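Local coordinates for putative XRE-family transcriptional regulator (Rhodococcus sp., PDB 2OFY), which probably binds DNA through a helix-turn-helix domain, as a putative transcriptional regulator of the XRE family, at residues V4-A8 with E9-R13; T32-D36 with A37-V41; R45-T49 with G50-T54. One frame throughout, in Å; residues are numbered along the deposited sequence.

Overall arrangement
From the N terminus, interaction 1 (4-8 with 9-13) caps the start of helix 8-25 where the extended N-terminal segment enters it. Interaction 2 (32-36 with 37-41) closes the turn that ends helix 30-37 and leads into helix 41-48, and interaction 3 (45-49 with 50-54) ends that helix in the loop toward helix 57-66. The three follow in series; none encloses or crosses another. Interactions 1 and 2 lie on opposite sides of the chain's centre, their centres about 26 Å apart. Interaction 3, whose segments follow closely on those of interaction 2 in the sequence, touches interaction 1, with L6 CD2 3.4 Å from A53 O, and so brings the N-terminal segment against the loop after helix 41-48.

Interaction 1: residues V4-A8 with E9-R13; sequences VPLTA and EELER
With chi1 of T7 at 69°, OG1 lies between its own N and carbonyl carbon and faces E10 N, while E10 sets CG beside its backbone N (chi1 -70°) and runs extended back to T7. The two residues thereby exchange bonds: E10 N donates to T7 OG1 at 3.1 Å, and T7 N donates to E10 OE1 at 2.9 Å with an N-H...O angle of 168°. This reciprocal pair is a capping box with T7 as N-cap. The T7 donor meets the carboxylate from above its plane, and the methyl CG2 of T7 rests 3.5 Å from E10 OE1. A water donates to both E10 OE1 and P5 O, so E10 OE1 accepts two bonds, and the water ties it to P5 O. L6 lays CD2 against E10 CB at 3.9 Å, the two side chains crossing obliquely. Helical bonding then begins, L11 N to T7 O at 3.1 Å and E12 N to A8 O at 3.0 Å. The cap is a surface feature opening helix 8-25; one turn further on, R13 NH2 bonds T79 O in the C-terminal tail and its side chain packs on F58 of the second subunit.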
loop_
_atom_site.group_PDB
_atom_site.type_symbol
_atom_site.label_atom_id
_atom_site.label_comp_id
_atom_site.label_asym_id
_atom_site.label_seq_id
_atom_site.Cartn_x
_atom_site.Cartn_y
_atom_site.Cartn_z
ATOM N N VAL A 4 15.235 -7.693 -11.697
ATOM C CA VAL A 4 15.266 -7.589 -10.229
ATOM C C VAL A 4 14.407 -8.720 -9.637
ATOM O O VAL A 4 13.177 -8.682 -9.767
ATOM C CB VAL A 4 14.609 -6.270 -9.730
ATOM C CG1 VAL A 4 13.086 -6.311 -9.958
ATOM C CG2 VAL A 4 14.805 -6.100 -8.231
ATOM N N PRO A 5 15.027 -9.726 -8.988
ATOM C CA PRO A 5 14.166 -10.765 -8.369
ATOM C C PRO A 5 13.598 -10.287 -7.045
ATOM O O PRO A 5 14.231 -9.436 -6.390
ATOM C CB PRO A 5 15.140 -11.908 -8.081
ATOM C CG PRO A 5 16.451 -11.522 -8.706
ATOM C CD PRO A 5 16.455 -10.033 -8.801
ATOM N N LEU A 6 12.423 -10.809 -6.667
ATOM C CA LEU A 6 11.873 -10.614 -5.360
ATOM C C LEU A 6 12.722 -11.381 -4.387
ATOM O O LEU A 6 13.339 -12.391 -4.733
ATOM C CB LEU A 6 10.433 -11.187 -5.279
ATOM C CG LEU A 6 9.347 -10.545 -6.148
ATOM C CD1 LEU A 6 8.258 -11.523 -6.425
ATOM C CD2 LEU A 6 8.781 -9.245 -5.502
ATOM N N THR A 7 12.701 -10.920 -3.153
ATOM C CA THR A 7 13.327 -11.647 -2.080
ATOM C C THR A 7 12.293 -12.662 -1.587
ATOM O O THR A 7 11.091 -12.528 -1.882
ATOM C CB THR A 7 13.748 -10.671 -0.955
ATOM O OG1 THR A 7 12.572 -10.166 -0.329
ATOM C CG2 THR A 7 14.574 -9.472 -1.538
ATOM N N ALA A 8 12.744 -13.670 -0.833
ATOM C CA ALA A 8 11.819 -14.648 -0.268
ATOM C C ALA A 8 10.730 -13.909 0.550
ATOM O O ALA A 8 9.534 -14.177 0.428
ATOM C CB ALA A 8 12.564 -15.657 0.594
ATOM N N GLU A 9 11.172 -12.936 1.339
ATOM C CA GLU A 9 10.251 -12.157 2.189
ATOM C C GLU A 9 9.183 -11.379 1.393
ATOM O O GLU A 9 7.985 -11.358 1.765
ATOM C CB GLU A 9 11.085 -11.256 3.119
ATOM C CG GLU A 9 12.008 -12.053 4.056
ATOM C CD GLU A 9 13.078 -12.967 3.368
ATOM O OE1 GLU A 9 13.996 -12.492 2.615
ATOM O OE2 GLU A 9 13.005 -14.201 3.616
ATOM N N GLU A 10 9.575 -10.756 0.290
ATOM C CA GLU A 10 8.624 -10.069 -0.567
ATOM C C GLU A 10 7.558 -10.985 -1.185
ATOM O O GLU A 10 6.367 -10.686 -1.198
ATOM C CB GLU A 10 9.337 -9.302 -1.650
ATOM C CG GLU A 10 10.104 -8.088 -1.062
ATOM C CD GLU A 10 11.174 -7.563 -1.957
ATOM O OE1 GLU A 10 11.559 -8.266 -2.915
ATOM O OE2 GLU A 10 11.650 -6.428 -1.699
ATOM N N LEU A 11 8.019 -12.109 -1.726
ATOM C CA LEU A 11 7.066 -13.050 -2.331
ATOM C C LEU A 11 6.098 -13.558 -1.291
ATOM O O LEU A 11 4.857 -13.617 -1.522
ATOM C CB LEU A 11 7.863 -14.188 -2.969
ATOM C CG LEU A 11 7.030 -15.371 -3.499
ATOM C CD1 LEU A 11 6.034 -14.825 -4.537
ATOM C CD2 LEU A 11 7.894 -16.512 -4.053
ATOM N N GLU A 12 6.642 -13.924 -0.133
ATOM C CA GLU A 12 5.787 -14.456 0.925
ATOM C C GLU A 12 4.770 -13.400 1.408
ATOM O O GLU A 12 3.603 -13.744 1.631
ATOM C CB GLU A 12 6.646 -14.966 2.073
ATOM C CG GLU A 12 5.882 -15.799 3.073
ATOM C CD GLU A 12 6.794 -16.364 4.153
ATOM O OE1 GLU A 12 7.732 -15.668 4.620
ATOM O OE2 GLU A 12 6.587 -17.532 4.504
ATOM N N ARG A 13 5.183 -12.138 1.562
ATOM C CA ARG A 13 4.207 -11.086 1.937
ATOM C C ARG A 13 3.080 -10.920 0.927
ATOM O O ARG A 13 1.907 -10.736 1.283
ATOM C CB ARG A 13 4.897 -9.719 2.053
ATOM C CG ARG A 13 5.838 -9.580 3.191
ATOM C CD ARG A 13 6.140 -8.077 3.352
ATOM N NE ARG A 13 7.253 -7.885 4.260
ATOM C CZ ARG A 13 8.499 -7.640 3.875
ATOM N NH1 ARG A 13 8.810 -7.532 2.582
ATOM N NH2 ARG A 13 9.437 -7.512 4.786
HETATM O O HOH W 1 12.934 -7.247 -5.181
#

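Interaction 2: residues T32-D36 with A37-V41; sequences TVAFD and AGISV
A34 meets I39 and V41 where helix 30-37 ends, and backbone hydrogen bonds dominate the contact. The last regular turn is held by A37 N donating to V33 O at 3.0 Å. Beyond it the carbonyl of A34 becomes the common acceptor: I39 N reaches A34 O at 2.9 Å with an N-H...O angle of 167°, while A37 N and G38 N add weak bonds to the same oxygen. G38 N also makes a weak bond to F35 O at 3.2 Å. The bond from I39 N back five residues to A34 O, with the weak one from G38 N back three to F35 O, defines a Schellman motif, in which G38 is the C-prime residue with phi of 76°, a value that favours glycine. This ending forms the turn of the helix-turn-helix unit, linking helix 30-37 to helix 41-48; in XRE-family proteins the second of these is generally the recognition helix.

Apolar contacts gather round the methyl of A34. V41 CG2 approaches A34 CB at 3.9 Å, and I39 CG1 lies 4.2 Å from A34 CB, placed there by a chi1 of 64° that sets it between the backbone N and carbonyl carbon of I39. A34 CB also lies 3.4 Å from I39 O, which probably leaves little room for a larger side chain at A34. I39 continues onto L44 and V63, and buried A37 packs on V63 and V66 of helix 57-66.

Among polar side chains, S40 is the N-cap of the next helix, its OG bonded to T43 N.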
loop_
_atom_site.group_PDB
_atom_site.type_symbol
_atom_site.label_atom_id
_atom_site.label_comp_id
_atom_site.label_asym_id
_atom_site.label_seq_id
_atom_site.Cartn_x
_atom_site.Cartn_y
_atom_site.Cartn_z
ATOM N N THR A 32 -17.877 -8.930 -9.094
ATOM C CA THR A 32 -18.443 -7.836 -8.345
ATOM C C THR A 32 -17.359 -7.058 -7.570
ATOM O O THR A 32 -17.309 -5.822 -7.603
ATOM C CB THR A 32 -19.506 -8.345 -7.426
ATOM O OG1 THR A 32 -20.515 -9.000 -8.234
ATOM C CG2 THR A 32 -20.087 -7.209 -6.668
ATOM N N VAL A 33 -16.519 -7.803 -6.879
ATOM C CA VAL A 33 -15.359 -7.193 -6.169
ATOM C C VAL A 33 -14.519 -6.323 -7.148
ATOM O O VAL A 33 -14.269 -5.157 -6.874
ATOM C CB VAL A 33 -14.522 -8.219 -5.399
ATOM C CG1 VAL A 33 -13.321 -7.438 -4.729
ATOM C CG2 VAL A 33 -15.376 -8.904 -4.321
ATOM N N ALA A 34 -14.099 -6.902 -8.287
ATOM C CA ALA A 34 -13.258 -6.210 -9.284
ATOM C C ALA A 34 -13.970 -4.955 -9.794
ATOM O O ALA A 34 -13.387 -3.851 -9.818
ATOM C CB ALA A 34 -12.964 -7.152 -10.445
ATOM N N PHE A 35 -15.269 -5.090 -10.134
ATOM C CA PHE A 35 -16.057 -3.938 -10.611
ATOM C C PHE A 35 -16.133 -2.807 -9.580
ATOM O O PHE A 35 -15.912 -1.646 -9.940
ATOM C CB PHE A 35 -17.473 -4.325 -11.071
ATOM C CG PHE A 35 -18.345 -3.127 -11.463
ATOM C CD1 PHE A 35 -18.146 -2.423 -12.671
ATOM C CD2 PHE A 35 -19.356 -2.683 -10.614
ATOM C CE1 PHE A 35 -18.940 -1.323 -12.993
ATOM C CE2 PHE A 35 -20.153 -1.577 -10.938
ATOM C CZ PHE A 35 -19.954 -0.897 -12.136
ATOM N N ASP A 36 -16.462 -3.135 -8.327
ATOM C CA ASP A 36 -16.635 -2.135 -7.277
ATOM C C ASP A 36 -15.299 -1.474 -6.898
ATOM O O ASP A 36 -15.296 -0.309 -6.509
ATOM C CB ASP A 36 -17.278 -2.758 -5.993
ATOM C CG ASP A 36 -18.755 -3.133 -6.170
ATOM O OD1 ASP A 36 -19.387 -2.814 -7.218
ATOM O OD2 ASP A 36 -19.336 -3.769 -5.226
ATOM N N ALA A 37 -14.202 -2.206 -7.044
ATOM C CA ALA A 37 -12.832 -1.711 -6.730
ATOM C C ALA A 37 -12.211 -0.963 -7.911
ATOM O O ALA A 37 -11.183 -0.275 -7.792
ATOM C CB ALA A 37 -11.923 -2.870 -6.280
ATOM N N GLY A 38 -12.836 -1.118 -9.073
ATOM C CA GLY A 38 -12.345 -0.482 -10.304
ATOM C C GLY A 38 -11.127 -1.174 -10.908
ATOM O O GLY A 38 -10.255 -0.520 -11.552
ATOM N N ILE A 39 -11.081 -2.490 -10.809
ATOM C CA ILE A 39 -9.955 -3.221 -11.388
ATOM C C ILE A 39 -10.428 -4.375 -12.257
ATOM O O ILE A 39 -11.641 -4.662 -12.304
ATOM C CB ILE A 39 -9.013 -3.745 -10.287
ATOM C CG1 ILE A 39 -9.720 -4.771 -9.376
ATOM C CG2 ILE A 39 -8.391 -2.555 -9.480
ATOM C CD1 ILE A 39 -8.723 -5.544 -8.401
ATOM N N SER A 40 -9.510 -5.046 -12.954
ATOM C CA SER A 40 -9.938 -6.205 -13.735
ATOM C C SER A 40 -9.997 -7.456 -12.875
ATOM O O SER A 40 -9.308 -7.548 -11.847
ATOM C CB SER A 40 -8.979 -6.474 -14.881
ATOM O OG SER A 40 -7.686 -6.740 -14.371
ATOM N N VAL A 41 -10.763 -8.441 -13.352
ATOM C CA VAL A 41 -10.778 -9.752 -12.646
ATOM C C VAL A 41 -9.367 -10.366 -12.730
ATOM O O VAL A 41 -8.879 -10.957 -11.734
ATOM C CB VAL A 41 -11.827 -10.703 -13.216
ATOM C CG1 VAL A 41 -11.487 -12.175 -12.908
ATOM C CG2 VAL A 41 -13.192 -10.332 -12.685
#

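Interaction 3: residues R45-T49 with G50-T54; sequences RKIET and GRIAT
K46 CG sits 3.5 Å above the centre of the R51 guanidinium, the two side chains crossing at about a right angle. In the plane of that group, R51 NE donates to T49 OG1 at 3.0 Å, which in this conformer restrains its rotation. Beside this, I52 CD1 abuts K46 CB at 3.6 Å and I52 CG1 meets I47 CG1 at 3.7 Å. With an alanine at K46, the guanidinium of R51 would probably lose the CG packed over its centre and be freer to turn. The backbone beneath is a Schellman motif ending helix 41-48: R51 N donates to K46 O at 2.8 Å and G50 N to I47 O at 3.2 Å, with G50, at phi 69°, as the C-prime residue. T49 is itself positioned by a chi1 of 61° that lets OG1 donate to R45 O at 2.7 Å, from the opposite face of the carbonyl plane to T49 N, its other donor. Further out, E42 forms a salt bridge with R45 NE and a weak, long ion pair with R51 NH2, probably easing the charge between the arginines. I47 packs on L21 and I60, and E48 salt-bridges R25 of helix 8-25.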
loop_
_atom_site.group_PDB
_atom_site.type_symbol
_atom_site.label_atom_id
_atom_site.label_comp_id
_atom_site.label_asym_id
_atom_site.label_seq_id
_atom_site.Cartn_x
_atom_site.Cartn_y
_atom_site.Cartn_z
ATOM N N ARG A 45 -7.425 -11.672 -9.484
ATOM C CA ARG A 45 -6.918 -13.043 -9.466
ATOM C C ARG A 45 -5.432 -13.097 -9.126
ATOM O O ARG A 45 -4.994 -13.902 -8.319
ATOM C CB ARG A 45 -7.157 -13.725 -10.823
ATOM C CG ARG A 45 -6.747 -15.199 -10.826
ATOM C CD ARG A 45 -6.947 -15.858 -12.187
ATOM N NE ARG A 45 -8.196 -15.465 -12.841
ATOM C CZ ARG A 45 -9.404 -15.967 -12.580
ATOM N NH1 ARG A 45 -9.575 -16.910 -11.655
ATOM N NH2 ARG A 45 -10.452 -15.524 -13.266
ATOM N N LYS A 46 -4.653 -12.277 -9.840
ATOM C CA LYS A 46 -3.235 -12.241 -9.612
ATOM C C LYS A 46 -2.948 -11.748 -8.219
ATOM O O LYS A 46 -2.060 -12.285 -7.556
ATOM C CB LYS A 46 -2.600 -11.319 -10.643
ATOM C CG LYS A 46 -2.514 -12.025 -12.012
ATOM C CD LYS A 46 -1.936 -11.036 -13.055
ATOM C CE LYS A 46 -1.889 -11.743 -14.416
ATOM N NZ LYS A 46 -1.697 -10.814 -15.568
ATOM N N ILE A 47 -3.687 -10.737 -7.751
ATOM C CA ILE A 47 -3.439 -10.280 -6.340
ATOM C C ILE A 47 -3.741 -11.442 -5.357
ATOM O O ILE A 47 -2.953 -11.743 -4.468
ATOM C CB ILE A 47 -4.282 -9.038 -5.983
ATOM C CG1 ILE A 47 -3.698 -7.814 -6.738
ATOM C CG2 ILE A 47 -4.278 -8.843 -4.440
ATOM C CD1 ILE A 47 -4.769 -6.704 -6.807
ATOM N N GLU A 48 -4.888 -12.101 -5.532
ATOM C CA GLU A 48 -5.327 -13.115 -4.584
ATOM C C GLU A 48 -4.375 -14.313 -4.525
ATOM O O GLU A 48 -4.292 -15.032 -3.498
ATOM C CB GLU A 48 -6.738 -13.590 -4.961
ATOM C CG GLU A 48 -7.785 -12.605 -4.568
ATOM C CD GLU A 48 -9.214 -13.144 -4.757
ATOM O OE1 GLU A 48 -9.398 -14.189 -5.399
ATOM O OE2 GLU A 48 -10.117 -12.472 -4.244
ATOM N N THR A 49 -3.715 -14.571 -5.657
ATOM C CA THR A 49 -2.861 -15.736 -5.805
ATOM C C THR A 49 -1.378 -15.403 -5.739
ATOM O O THR A 49 -0.524 -16.288 -6.008
ATOM C CB THR A 49 -3.180 -16.508 -7.111
ATOM O OG1 THR A 49 -2.949 -15.615 -8.224
ATOM C CG2 THR A 49 -4.629 -16.989 -7.096
ATOM N N GLY A 50 -1.064 -14.160 -5.408
ATOM C CA GLY A 50 0.303 -13.646 -5.202
ATOM C C GLY A 50 1.160 -13.555 -6.454
ATOM O O GLY A 50 2.394 -13.706 -6.385
ATOM N N ARG A 51 0.504 -13.285 -7.586
ATOM C CA ARG A 51 1.156 -13.231 -8.894
ATOM C C ARG A 51 1.522 -11.795 -9.303
ATOM O O ARG A 51 2.088 -11.571 -10.397
ATOM C CB ARG A 51 0.299 -13.911 -9.991
ATOM C CG ARG A 51 0.124 -15.421 -9.834
ATOM C CD ARG A 51 -0.658 -16.036 -10.987
ATOM N NE ARG A 51 -2.096 -15.723 -11.085
ATOM C CZ ARG A 51 -2.732 -15.538 -12.254
ATOM N NH1 ARG A 51 -2.067 -15.593 -13.405
ATOM N NH2 ARG A 51 -4.026 -15.282 -12.300
ATOM N N ILE A 52 1.202 -10.801 -8.466
ATOM C CA ILE A 52 1.648 -9.419 -8.771
ATOM C C ILE A 52 2.934 -9.157 -7.974
ATOM O O ILE A 52 2.922 -9.273 -6.724
ATOM C CB ILE A 52 0.611 -8.351 -8.302
ATOM C CG1 ILE A 52 -0.791 -8.524 -8.933
ATOM C CG2 ILE A 52 1.177 -6.900 -8.493
ATOM C CD1 ILE A 52 -0.869 -8.215 -10.405
ATOM N N ALA A 53 4.021 -8.760 -8.656
ATOM C CA ALA A 53 5.330 -8.585 -8.014
ATOM C C ALA A 53 5.286 -7.519 -6.910
ATOM O O ALA A 53 5.699 -7.777 -5.767
ATOM C CB ALA A 53 6.401 -8.195 -9.076
ATOM N N THR A 54 4.768 -6.336 -7.251
ATOM C CA THR A 54 4.640 -5.258 -6.256
ATOM C C THR A 54 3.187 -4.696 -6.238
ATOM O O THR A 54 2.879 -3.793 -6.982
ATOM C CB THR A 54 5.709 -4.150 -6.548
ATOM O OG1 THR A 54 5.487 -3.597 -7.841
ATOM C CG2 THR A 54 7.061 -4.760 -6.567
#